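Local coordinates for protein GLB-12 (Caenorhabditis elegans, PDB 4BJA) that binds heme as a globin linked to redox signalling and essential for reproduction in this nematode, and probably also binds oxygen, at residues I57-D60 and I61-I65; W117-V120 and R121-R125; Q130-L133 and E134-N138. The protein carries 1 engineered substitution. One frame throughout, in Å; residues are numbered along the deposited sequence.

Each contact is local, made along one helix of a globin fold or, at contact 3, a short helix with its two ends. Contact 1 lies at the end of helix 50-65 on the distal side of the heme, contacts 2 and 3 on the proximal side, on successive helices 113-126 and 131-136, and only these two touch the heme. Contact 2 is the most buried, yet two of its arginines, R121 buried and R125 exposed, hold a sulfate. Contact 1 is split between an apolar face turned to the heme pocket and a polar, acidic end. Contact 3 is the least buried. In each, a side chain returns to a carbonyl of its own helix: asparagine at contact 1 and, weakly, at contact 3, threonine at contact 2.

Contact 1 (I57-D60 and I61-I65); sequences IFLD and IVNDI
The last turns of the B helix of the globin fold, helix 50-65, turn F58 and I61 toward the distal side of the heme. I61 CD1 lies over one face of the F58 ring, 3.9 Å above its plane and offset toward the rim, in a CH-pi contact with the centroid 4.2 Å away. The two side chains run alongside each other. Placing CG1 anti to the carbonyl carbon (chi1 -72°) sends CD1 back along the helix, where it also meets I57 CG2. A flat ring and a branched aliphatic chain suit this interior: F58 meets the ring of the axial H92 and sits edge-to-face with F96, while I57 and I61 pack on V151 of helix 144-160.

The opposite character appears toward the end of the helix. L59 O takes two hydrogen bonds from N63, one from the backbone N at 2.9 Å, nearly in line with the carbonyl, and one from ND2, likewise 2.9 Å, tilted 34° from the carbonyl plane. Asparagine is short enough for its amide to fold back in this way onto its own helix. D60 and D64, one turn apart, bring like charges together, OD1 of D60 being 3.5 Å from OD2 of D64. R80 probably eases this repulsion, since it forms a salt bridge with D60 OD1 and a long, weak ion pair with D64; R155 pairs with D60 OD2. D60 O keeps the alpha-helical bond from D64 N at 2.8 Å and also takes a weak one from I65 N at 3.2 Å, five residues on, as the helix widens into a pi-type turn.

Contact 2 (W117-V120 and R121-R125); sequences WQLV and RKTGR. With HEM (protoporphyrin IX containing Fe), chain B; SO4 (sulfate ion), chain C.
R121 lays its aliphatic chain beside the indole of W117, with CD 3.4 Å from W117 NE1, approaching obliquely while the guanidinium stands at 81° to the ring. The bend at chi3 (62°) turns the charged end to a sulfate ion, probably from the crystallisation liquor. R121 NH2 donates to O1 at 2.8 Å, and NE to O2 at 3.1 Å and, weakly, to O4; the sulfur lies in the guanidinium plane at its edge. R125, one turn on, adds NH1 to the same O2 at 3.3 Å, so two long, cationic side chains close on one anion. A water links R125 NH1 to Q118 O, and K122 CA lies 3.4 Å above one face of the R125 guanidinium, toward its rim.

Next outward, Q202 of helix 185-214 accepts from both W117 NE1 and R121 NH1 through OE1, tying indole and arginine to one amide. W117 itself rests on P27 and F28.

Toward the heme, T123 is tethered by OG1, which donates to L119 O at 2.7 Å, while T123 N donates to the same oxygen from the opposite face of the carbonyl plane. A small beta-branched residue fits here: its hydroxyl is satisfied within the helix, while CG2, anti to the backbone N, comes 3.8 Å from the heme propionate oxygen O2A. T123 O in turn accepts from ND1 of the axial H127, four residues on, the bond that orients the proximal histidine at the end of the F helix in globins.

Contact 3 (Q130-L133 and E134-N138); sequences QGFL and EQNQN. With HEM (protoporphyrin IX containing Fe), chain B; ACT (acetate ion), chain E.
The F132 ring carries the amide of N136 over one face, ND2 standing 3.2 Å above the plane and offset toward the rim, with ring and amide planes 57° apart. F132 CD2 comes obliquely to within 4.1 Å of the heme vinyl carbon CBC, and Y144 meets the ring edge-to-face. This is the short helix 131-136 in the FG region of the globin fold, just after the proximal H127.

The amide of Q130, at the N-cap position, reaches over the neighbouring pyrrole: NE2 is 3.3 Å from heme C3D and donates weakly to an acetate, probably from the crystallisation liquor. The bend at chi2 (-47°) carries this polar chain along the porphyrin. L133 gives the apolar counterpart, its CG 3.5 Å from the vinyl carbon CBC, and its side chain also touches F207, as suits a branched chain wedged between heme and helix 185-214.

N136 ND2 also bonds weakly to F132 O, 3.0 Å away. The buried amide of Q137 is satisfied by Y144 N and N143 OD1, and where the helix ends, Q137 N donates to L133 O at 2.8 Å.

Contact 1 (I57-D60 and I61-I65)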
loop_
_atom_site.group_PDB
_atom_site.type_symbol
_atom_site.label_atom_id
_atom_site.label_comp_id
_atom_site.label_asym_id
_atom_site.label_seq_id
_atom_site.Cartn_x
_atom_site.Cartn_y
_atom_site.Cartn_z
ATOM N N ILE A 57 -6.326 25.196 -6.322
ATOM C CA ILE A 57 -5.529 24.112 -6.873
ATOM C C ILE A 57 -6.292 23.383 -8.003
ATOM O O ILE A 57 -5.712 23.068 -9.040
ATOM C CB ILE A 57 -4.992 23.163 -5.763
ATOM C CG1 ILE A 57 -4.033 23.949 -4.850
ATOM C CG2 ILE A 57 -4.283 21.880 -6.400
ATOM C CD1 ILE A 57 -3.613 23.258 -3.574
ATOM N N PHE A 58 -7.593 23.116 -7.833
ATOM C CA PHE A 58 -8.359 22.544 -8.910
ATOM C C PHE A 58 -8.430 23.490 -10.115
ATOM O O PHE A 58 -8.443 23.020 -11.242
ATOM C CB PHE A 58 -9.768 22.101 -8.454
ATOM C CG PHE A 58 -9.778 20.680 -8.028
ATOM C CD1 PHE A 58 -9.737 19.666 -8.980
ATOM C CD2 PHE A 58 -9.733 20.363 -6.660
ATOM C CE1 PHE A 58 -9.746 18.287 -8.582
ATOM C CE2 PHE A 58 -9.720 18.997 -6.266
ATOM C CZ PHE A 58 -9.728 17.990 -7.206
ATOM N N LEU A 59 -8.475 24.795 -9.871
ATOM C CA LEU A 59 -8.448 25.732 -11.022
ATOM C C LEU A 59 -7.122 25.560 -11.778
ATOM O O LEU A 59 -7.116 25.417 -12.999
ATOM C CB LEU A 59 -8.651 27.173 -10.582
ATOM C CG LEU A 59 -10.082 27.542 -10.159
ATOM C CD1 LEU A 59 -10.115 28.928 -9.522
ATOM C CD2 LEU A 59 -11.062 27.469 -11.329
ATOM N N ASP A 60 -6.000 25.501 -11.063
ATOM C CA ASP A 60 -4.725 25.184 -11.757
ATOM C C ASP A 60 -4.734 23.833 -12.490
ATOM O O ASP A 60 -4.279 23.722 -13.602
ATOM C CB ASP A 60 -3.570 25.186 -10.761
ATOM C CG ASP A 60 -3.235 26.563 -10.258
ATOM O OD1 ASP A 60 -3.801 27.560 -10.750
ATOM O OD2 ASP A 60 -2.373 26.655 -9.341
ATOM N N ILE A 61 -5.262 22.781 -11.865
ATOM C CA ILE A 61 -5.320 21.490 -12.513
ATOM C C ILE A 61 -6.041 21.531 -13.873
ATOM O O ILE A 61 -5.513 21.038 -14.889
ATOM C CB ILE A 61 -6.045 20.468 -11.613
ATOM C CG1 ILE A 61 -5.117 20.116 -10.421
ATOM C CG2 ILE A 61 -6.392 19.196 -12.417
ATOM C CD1 ILE A 61 -5.854 19.334 -9.292
ATOM N N VAL A 62 -7.255 22.085 -13.895
ATOM C CA VAL A 62 -8.044 22.034 -15.119
ATOM C C VAL A 62 -7.604 23.089 -16.137
ATOM O O VAL A 62 -7.764 22.892 -17.331
ATOM C CB VAL A 62 -9.559 22.104 -14.869
ATOM C CG1 VAL A 62 -9.934 20.982 -13.867
ATOM C CG2 VAL A 62 -9.978 23.455 -14.390
ATOM N N ASN A 63 -7.042 24.191 -15.680
ATOM C CA ASN A 63 -6.676 25.216 -16.660
ATOM C C ASN A 63 -5.255 25.103 -17.151
ATOM O O ASN A 63 -4.978 25.452 -18.322
ATOM C CB ASN A 63 -6.871 26.606 -16.069
ATOM C CG ASN A 63 -8.309 26.986 -15.990
ATOM O OD1 ASN A 63 -8.932 27.356 -17.016
ATOM N ND2 ASN A 63 -8.853 26.967 -14.768
ATOM N N ASP A 64 -4.348 24.683 -16.278
ATOM C CA ASP A 64 -2.918 24.730 -16.617
ATOM C C ASP A 64 -2.295 23.368 -16.820
ATOM O O ASP A 64 -1.386 23.205 -17.608
ATOM C CB ASP A 64 -2.136 25.519 -15.541
ATOM C CG ASP A 64 -2.717 26.889 -15.282
ATOM O OD1 ASP A 64 -2.962 27.650 -16.241
ATOM O OD2 ASP A 64 -2.868 27.248 -14.103
ATOM N N ILE A 65 -2.775 22.352 -16.103
ATOM C CA ILE A 65 -2.023 21.119 -16.060
ATOM C C ILE A 65 -2.662 20.037 -16.881
ATOM O O ILE A 65 -1.991 19.399 -17.690
ATOM C CB ILE A 65 -1.836 20.632 -14.578
ATOM C CG1 ILE A 65 -1.253 21.748 -13.690
ATOM C CG2 ILE A 65 -0.987 19.359 -14.572
ATOM C CD1 ILE A 65 0.174 22.199 -14.062
#

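Contact 2 (W117-V120 and R121-R125)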
loop_
_atom_site.group_PDB
_atom_site.type_symbol
_atom_site.label_atom_id
_atom_site.label_comp_id
_atom_site.label_asym_id
_atom_site.label_seq_id
_atom_site.Cartn_x
_atom_site.Cartn_y
_atom_site.Cartn_z
ATOM N N TRP A 117 -9.005 4.118 5.846
ATOM C CA TRP A 117 -8.713 3.247 4.700
ATOM C C TRP A 117 -9.971 2.924 3.908
ATOM O O TRP A 117 -9.986 2.943 2.655
ATOM C CB TRP A 117 -7.979 1.993 5.224
ATOM C CG TRP A 117 -7.342 1.152 4.178
ATOM C CD1 TRP A 117 -6.909 1.530 2.902
ATOM C CD2 TRP A 117 -6.987 -0.213 4.334
ATOM N NE1 TRP A 117 -6.327 0.439 2.276
ATOM C CE2 TRP A 117 -6.380 -0.641 3.130
ATOM C CE3 TRP A 117 -7.141 -1.132 5.388
ATOM C CZ2 TRP A 117 -5.898 -1.951 2.952
ATOM C CZ3 TRP A 117 -6.663 -2.451 5.198
ATOM C CH2 TRP A 117 -6.054 -2.832 3.992
ATOM N N GLN A 118 -11.060 2.625 4.627
ATOM C CA GLN A 118 -12.318 2.310 3.947
ATOM C C GLN A 118 -12.804 3.482 3.063
ATOM O O GLN A 118 -13.304 3.257 1.955
ATOM C CB GLN A 118 -13.425 1.994 4.944
ATOM C CG GLN A 118 -13.270 0.591 5.601
ATOM C CD GLN A 118 -14.259 0.409 6.754
ATOM O OE1 GLN A 118 -14.784 1.383 7.298
ATOM N NE2 GLN A 118 -14.504 -0.828 7.129
ATOM N N LEU A 119 -12.695 4.694 3.592
ATOM C CA LEU A 119 -13.083 5.928 2.855
ATOM C C LEU A 119 -12.295 6.020 1.556
ATOM O O LEU A 119 -12.868 6.253 0.470
ATOM C CB LEU A 119 -12.875 7.170 3.729
ATOM C CG LEU A 119 -13.094 8.524 2.985
ATOM C CD1 LEU A 119 -14.520 8.671 2.453
ATOM C CD2 LEU A 119 -12.766 9.697 3.886
ATOM N N VAL A 120 -11.001 5.795 1.645
ATOM C CA VAL A 120 -10.175 5.970 0.424
ATOM C C VAL A 120 -10.506 4.897 -0.618
ATOM O O VAL A 120 -10.700 5.196 -1.797
ATOM C CB VAL A 120 -8.684 5.974 0.771
ATOM C CG1 VAL A 120 -7.843 6.039 -0.507
ATOM C CG2 VAL A 120 -8.339 7.110 1.738
ATOM N N ARG A 121 -10.644 3.639 -0.195
ATOM C CA ARG A 121 -10.944 2.599 -1.155
ATOM C C ARG A 121 -12.365 2.744 -1.723
ATOM O O ARG A 121 -12.564 2.496 -2.901
ATOM C CB ARG A 121 -10.666 1.229 -0.531
ATOM C CG ARG A 121 -9.159 1.071 -0.277
ATOM C CD ARG A 121 -8.690 -0.328 -0.114
ATOM N NE ARG A 121 -8.888 -1.177 -1.282
ATOM C CZ ARG A 121 -7.929 -1.629 -2.098
ATOM N NH1 ARG A 121 -6.646 -1.267 -1.978
ATOM N NH2 ARG A 121 -8.277 -2.461 -3.060
ATOM N N LYS A 122 -13.327 3.184 -0.919
ATOM C CA LYS A 122 -14.708 3.354 -1.368
ATOM C C LYS A 122 -14.755 4.454 -2.420
ATOM O O LYS A 122 -15.531 4.377 -3.402
ATOM C CB LYS A 122 -15.643 3.751 -0.197
ATOM C CG LYS A 122 -17.069 3.971 -0.683
ATOM C CD LYS A 122 -18.061 4.154 0.445
ATOM C CE LYS A 122 -19.507 4.296 -0.136
ATOM N NZ LYS A 122 -20.521 4.369 0.923
ATOM N N THR A 123 -13.949 5.482 -2.183
ATOM C CA THR A 123 -13.911 6.639 -3.113
ATOM C C THR A 123 -13.282 6.188 -4.420
ATOM O O THR A 123 -13.776 6.517 -5.509
ATOM C CB THR A 123 -13.173 7.809 -2.449
ATOM O OG1 THR A 123 -13.849 8.145 -1.229
ATOM C CG2 THR A 123 -13.131 9.083 -3.324
ATOM N N GLY A 124 -12.199 5.406 -4.333
ATOM C CA GLY A 124 -11.567 4.838 -5.531
ATOM C C GLY A 124 -12.564 4.017 -6.354
ATOM O O GLY A 124 -12.714 4.210 -7.583
ATOM N N ARG A 125 -13.283 3.110 -5.688
ATOM C CA ARG A 125 -14.271 2.269 -6.367
ATOM C C ARG A 125 -15.381 3.085 -7.010
ATOM O O ARG A 125 -15.836 2.735 -8.101
ATOM C CB ARG A 125 -14.918 1.264 -5.369
ATOM C CG ARG A 125 -13.918 0.278 -4.777
ATOM C CD ARG A 125 -14.631 -0.933 -4.122
ATOM N NE ARG A 125 -15.691 -0.496 -3.220
ATOM C CZ ARG A 125 -15.521 -0.211 -1.929
ATOM N NH1 ARG A 125 -14.322 -0.317 -1.355
ATOM N NH2 ARG A 125 -16.567 0.168 -1.196
HETATM C CHA HEM B . -16.864 12.443 -7.196
HETATM C CHB HEM B . -12.834 12.735 -4.527
HETATM C CHC HEM B . -10.168 12.508 -8.520
HETATM C CHD HEM B . -14.152 13.022 -11.176
HETATM C C1A HEM B . -16.004 12.482 -6.152
HETATM C C2A HEM B . -16.378 12.385 -4.752
HETATM C C3A HEM B . -15.240 12.471 -4.041
HETATM C C4A HEM B . -14.135 12.632 -4.960
HETATM C CMA HEM B . -15.055 12.441 -2.500
HETATM C CAA HEM B . -17.841 12.190 -4.235
HETATM C CBA HEM B . -17.992 10.863 -3.477
HETATM C CGA HEM B . -17.702 9.783 -4.422
HETATM O O1A HEM B . -18.268 9.808 -5.551
HETATM O O2A HEM B . -16.858 8.932 -4.036
HETATM C C1B HEM B . -11.793 12.633 -5.401
HETATM C C2B HEM B . -10.398 12.467 -5.012
HETATM C C3B HEM B . -9.680 12.397 -6.097
HETATM C C4B HEM B . -10.569 12.530 -7.223
HETATM C CMB HEM B . -9.892 12.367 -3.564
HETATM C CAB HEM B . -8.143 12.178 -6.116
HETATM C CBB HEM B . -7.457 12.532 -7.174
HETATM C C1C HEM B . -11.007 12.611 -9.577
HETATM C C2C HEM B . -10.602 12.631 -10.960
HETATM C C3C HEM B . -11.692 12.761 -11.697
HETATM C C4C HEM B . -12.831 12.870 -10.813
HETATM C CMC HEM B . -9.143 12.476 -11.451
HETATM C CAC HEM B . -11.700 12.827 -13.242
HETATM C CBC HEM B . -12.806 12.446 -13.855
HETATM C C1D HEM B . -15.219 12.994 -10.351
HETATM C C2D HEM B . -16.562 13.307 -10.738
HETATM C C3D HEM B . -17.393 13.119 -9.510
HETATM C C4D HEM B . -16.478 12.704 -8.485
HETATM C CMD HEM B . -17.089 13.749 -12.123
HETATM C CAD HEM B . -18.908 13.357 -9.368
HETATM C CBD HEM B . -19.070 14.720 -8.675
HETATM C CGD HEM B . -18.659 15.929 -9.512
HETATM O O1D HEM B . -18.625 15.875 -10.760
HETATM O O2D HEM B . -18.383 16.971 -8.902
HETATM N NA HEM B . -14.618 12.647 -6.255
HETATM N NB HEM B . -11.883 12.671 -6.789
HETATM N NC HEM B . -12.377 12.761 -9.537
HETATM N ND HEM B . -15.201 12.650 -8.994
HETATM FE FE HEM B . -13.544 12.700 -7.883
HETATM S S SO4 C . -11.620 -3.101 -1.955
HETATM O O1 SO4 C . -10.699 -3.886 -2.784
HETATM O O2 SO4 C . -11.658 -1.765 -2.527
HETATM O O3 SO4 C . -12.937 -3.708 -1.973
HETATM O O4 SO4 C . -11.162 -3.024 -0.557
HETATM O O HOH W 1 -14.281 0.486 1.381
#

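Contact 3 (Q130-L133 and E134-N138)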
loop_
_atom_site.group_PDB
_atom_site.type_symbol
_atom_site.label_atom_id
_atom_site.label_comp_id
_atom_site.label_asym_id
_atom_site.label_seq_id
_atom_site.Cartn_x
_atom_site.Cartn_y
_atom_site.Cartn_z
ATOM N N GLN A 130 -17.537 7.076 -13.342
ATOM C CA GLN A 130 -17.175 8.201 -14.203
ATOM C C GLN A 130 -16.665 7.655 -15.506
ATOM O O GLN A 130 -15.608 7.045 -15.562
ATOM C CB GLN A 130 -16.119 9.108 -13.549
ATOM C CG GLN A 130 -16.512 9.705 -12.191
ATOM C CD GLN A 130 -17.915 10.322 -12.157
ATOM O OE1 GLN A 130 -18.422 10.795 -13.171
ATOM N NE2 GLN A 130 -18.527 10.343 -10.971
ATOM N N GLY A 131 -17.430 7.856 -16.574
ATOM C CA GLY A 131 -17.103 7.210 -17.845
ATOM C C GLY A 131 -15.738 7.624 -18.367
ATOM O O GLY A 131 -15.029 6.799 -18.939
ATOM N N PHE A 132 -15.363 8.889 -18.148
ATOM C CA PHE A 132 -14.077 9.389 -18.600
ATOM C C PHE A 132 -12.991 8.552 -17.942
ATOM O O PHE A 132 -12.043 8.138 -18.582
ATOM C CB PHE A 132 -13.871 10.862 -18.240
ATOM C CG PHE A 132 -12.489 11.353 -18.527
ATOM C CD1 PHE A 132 -12.154 11.859 -19.790
ATOM C CD2 PHE A 132 -11.499 11.333 -17.538
ATOM C CE1 PHE A 132 -10.837 12.321 -20.047
ATOM C CE2 PHE A 132 -10.214 11.781 -17.787
ATOM C CZ PHE A 132 -9.867 12.276 -19.072
ATOM N N LEU A 133 -13.136 8.297 -16.648
ATOM C CA LEU A 133 -12.099 7.527 -15.972
ATOM C C LEU A 133 -12.161 6.048 -16.335
ATOM O O LEU A 133 -11.129 5.417 -16.506
ATOM C CB LEU A 133 -12.199 7.709 -14.451
ATOM C CG LEU A 133 -11.812 9.092 -13.926
ATOM C CD1 LEU A 133 -12.139 9.167 -12.441
ATOM C CD2 LEU A 133 -10.301 9.353 -14.136
ATOM N N GLU A 134 -13.367 5.479 -16.417
ATOM C CA GLU A 134 -13.508 4.076 -16.822
ATOM C C GLU A 134 -12.787 3.809 -18.146
ATOM O O GLU A 134 -12.056 2.827 -18.297
ATOM C CB GLU A 134 -14.991 3.711 -16.908
ATOM C CG GLU A 134 -15.278 2.289 -16.506
ATOM C CD GLU A 134 -15.594 1.395 -17.667
ATOM O OE1 GLU A 134 -15.010 1.572 -18.769
ATOM O OE2 GLU A 134 -16.455 0.495 -17.471
ATOM N N GLN A 135 -12.965 4.722 -19.092
ATOM C CA GLN A 135 -12.307 4.634 -20.385
ATOM C C GLN A 135 -10.821 4.986 -20.389
ATOM O O GLN A 135 -10.049 4.333 -21.082
ATOM C CB GLN A 135 -13.050 5.508 -21.425
ATOM C CG GLN A 135 -14.216 4.768 -22.082
ATOM C CD GLN A 135 -14.467 5.168 -23.544
ATOM O OE1 GLN A 135 -13.772 6.024 -24.112
ATOM N NE2 GLN A 135 -15.478 4.542 -24.157
ATOM N N ASN A 136 -10.420 6.012 -19.637
ATOM C CA ASN A 136 -9.080 6.585 -19.802
ATOM C C ASN A 136 -8.075 6.360 -18.691
ATOM O O ASN A 136 -6.888 6.519 -18.911
ATOM C CB ASN A 136 -9.164 8.079 -20.099
ATOM C CG ASN A 136 -9.980 8.356 -21.362
ATOM O OD1 ASN A 136 -9.649 7.854 -22.432
ATOM N ND2 ASN A 136 -11.052 9.103 -21.229
ATOM N N GLN A 137 -8.554 6.040 -17.489
ATOM C CA GLN A 137 -7.639 5.754 -16.387
ATOM C C GLN A 137 -6.743 4.574 -16.732
ATOM O O GLN A 137 -7.250 3.504 -17.082
ATOM C CB GLN A 137 -8.437 5.430 -15.127
ATOM C CG GLN A 137 -7.557 4.911 -13.949
ATOM C CD GLN A 137 -6.697 5.994 -13.352
ATOM O OE1 GLN A 137 -6.729 7.145 -13.795
ATOM N NE2 GLN A 137 -5.913 5.635 -12.321
ATOM N N ASN A 138 -5.432 4.769 -16.641
ATOM C CA ASN A 138 -4.481 3.834 -17.236
ATOM C C ASN A 138 -3.089 4.010 -16.641
ATOM O O ASN A 138 -2.364 4.951 -16.981
ATOM C CB ASN A 138 -4.452 4.040 -18.765
ATOM C CG ASN A 138 -3.593 3.019 -19.492
ATOM O OD1 ASN A 138 -3.625 2.936 -20.730
ATOM N ND2 ASN A 138 -2.830 2.234 -18.745
HETATM C CHA HEM B . -16.864 12.443 -7.196
HETATM C CHB HEM B . -12.834 12.735 -4.527
HETATM C CHC HEM B . -10.168 12.508 -8.520
HETATM C CHD HEM B . -14.152 13.022 -11.176
HETATM C C1A HEM B . -16.004 12.482 -6.152
HETATM C C2A HEM B . -16.378 12.385 -4.752
HETATM C C3A HEM B . -15.240 12.471 -4.041
HETATM C C4A HEM B . -14.135 12.632 -4.960
HETATM C CMA HEM B . -15.055 12.441 -2.500
HETATM C CAA HEM B . -17.841 12.190 -4.235
HETATM C CBA HEM B . -17.992 10.863 -3.477
HETATM C CGA HEM B . -17.702 9.783 -4.422
HETATM O O1A HEM B . -18.268 9.808 -5.551
HETATM O O2A HEM B . -16.858 8.932 -4.036
HETATM C C1B HEM B . -11.793 12.633 -5.401
HETATM C C2B HEM B . -10.398 12.467 -5.012
HETATM C C3B HEM B . -9.680 12.397 -6.097
HETATM C C4B HEM B . -10.569 12.530 -7.223
HETATM C CMB HEM B . -9.892 12.367 -3.564
HETATM C CAB HEM B . -8.143 12.178 -6.116
HETATM C CBB HEM B . -7.457 12.532 -7.174
HETATM C C1C HEM B . -11.007 12.611 -9.577
HETATM C C2C HEM B . -10.602 12.631 -10.960
HETATM C C3C HEM B . -11.692 12.761 -11.697
HETATM C C4C HEM B . -12.831 12.870 -10.813
HETATM C CMC HEM B . -9.143 12.476 -11.451
HETATM C CAC HEM B . -11.700 12.827 -13.242
HETATM C CBC HEM B . -12.806 12.446 -13.855
HETATM C C1D HEM B . -15.219 12.994 -10.351
HETATM C C2D HEM B . -16.562 13.307 -10.738
HETATM C C3D HEM B . -17.393 13.119 -9.510
HETATM C C4D HEM B . -16.478 12.704 -8.485
HETATM C CMD HEM B . -17.089 13.749 -12.123
HETATM C CAD HEM B . -18.908 13.357 -9.368
HETATM C CBD HEM B . -19.070 14.720 -8.675
HETATM C CGD HEM B . -18.659 15.929 -9.512
HETATM O O1D HEM B . -18.625 15.875 -10.760
HETATM O O2D HEM B . -18.383 16.971 -8.902
HETATM N NA HEM B . -14.618 12.647 -6.255
HETATM N NB HEM B . -11.883 12.671 -6.789
HETATM N NC HEM B . -12.377 12.761 -9.537
HETATM N ND HEM B . -15.201 12.650 -8.994
HETATM FE FE HEM B . -13.544 12.700 -7.883
HETATM C C ACT E . -21.846 11.138 -9.159
HETATM O O ACT E . -21.010 10.281 -8.853
HETATM O OXT ACT E . -22.171 11.893 -8.214
HETATM C CH3 ACT E . -22.365 11.163 -10.541
#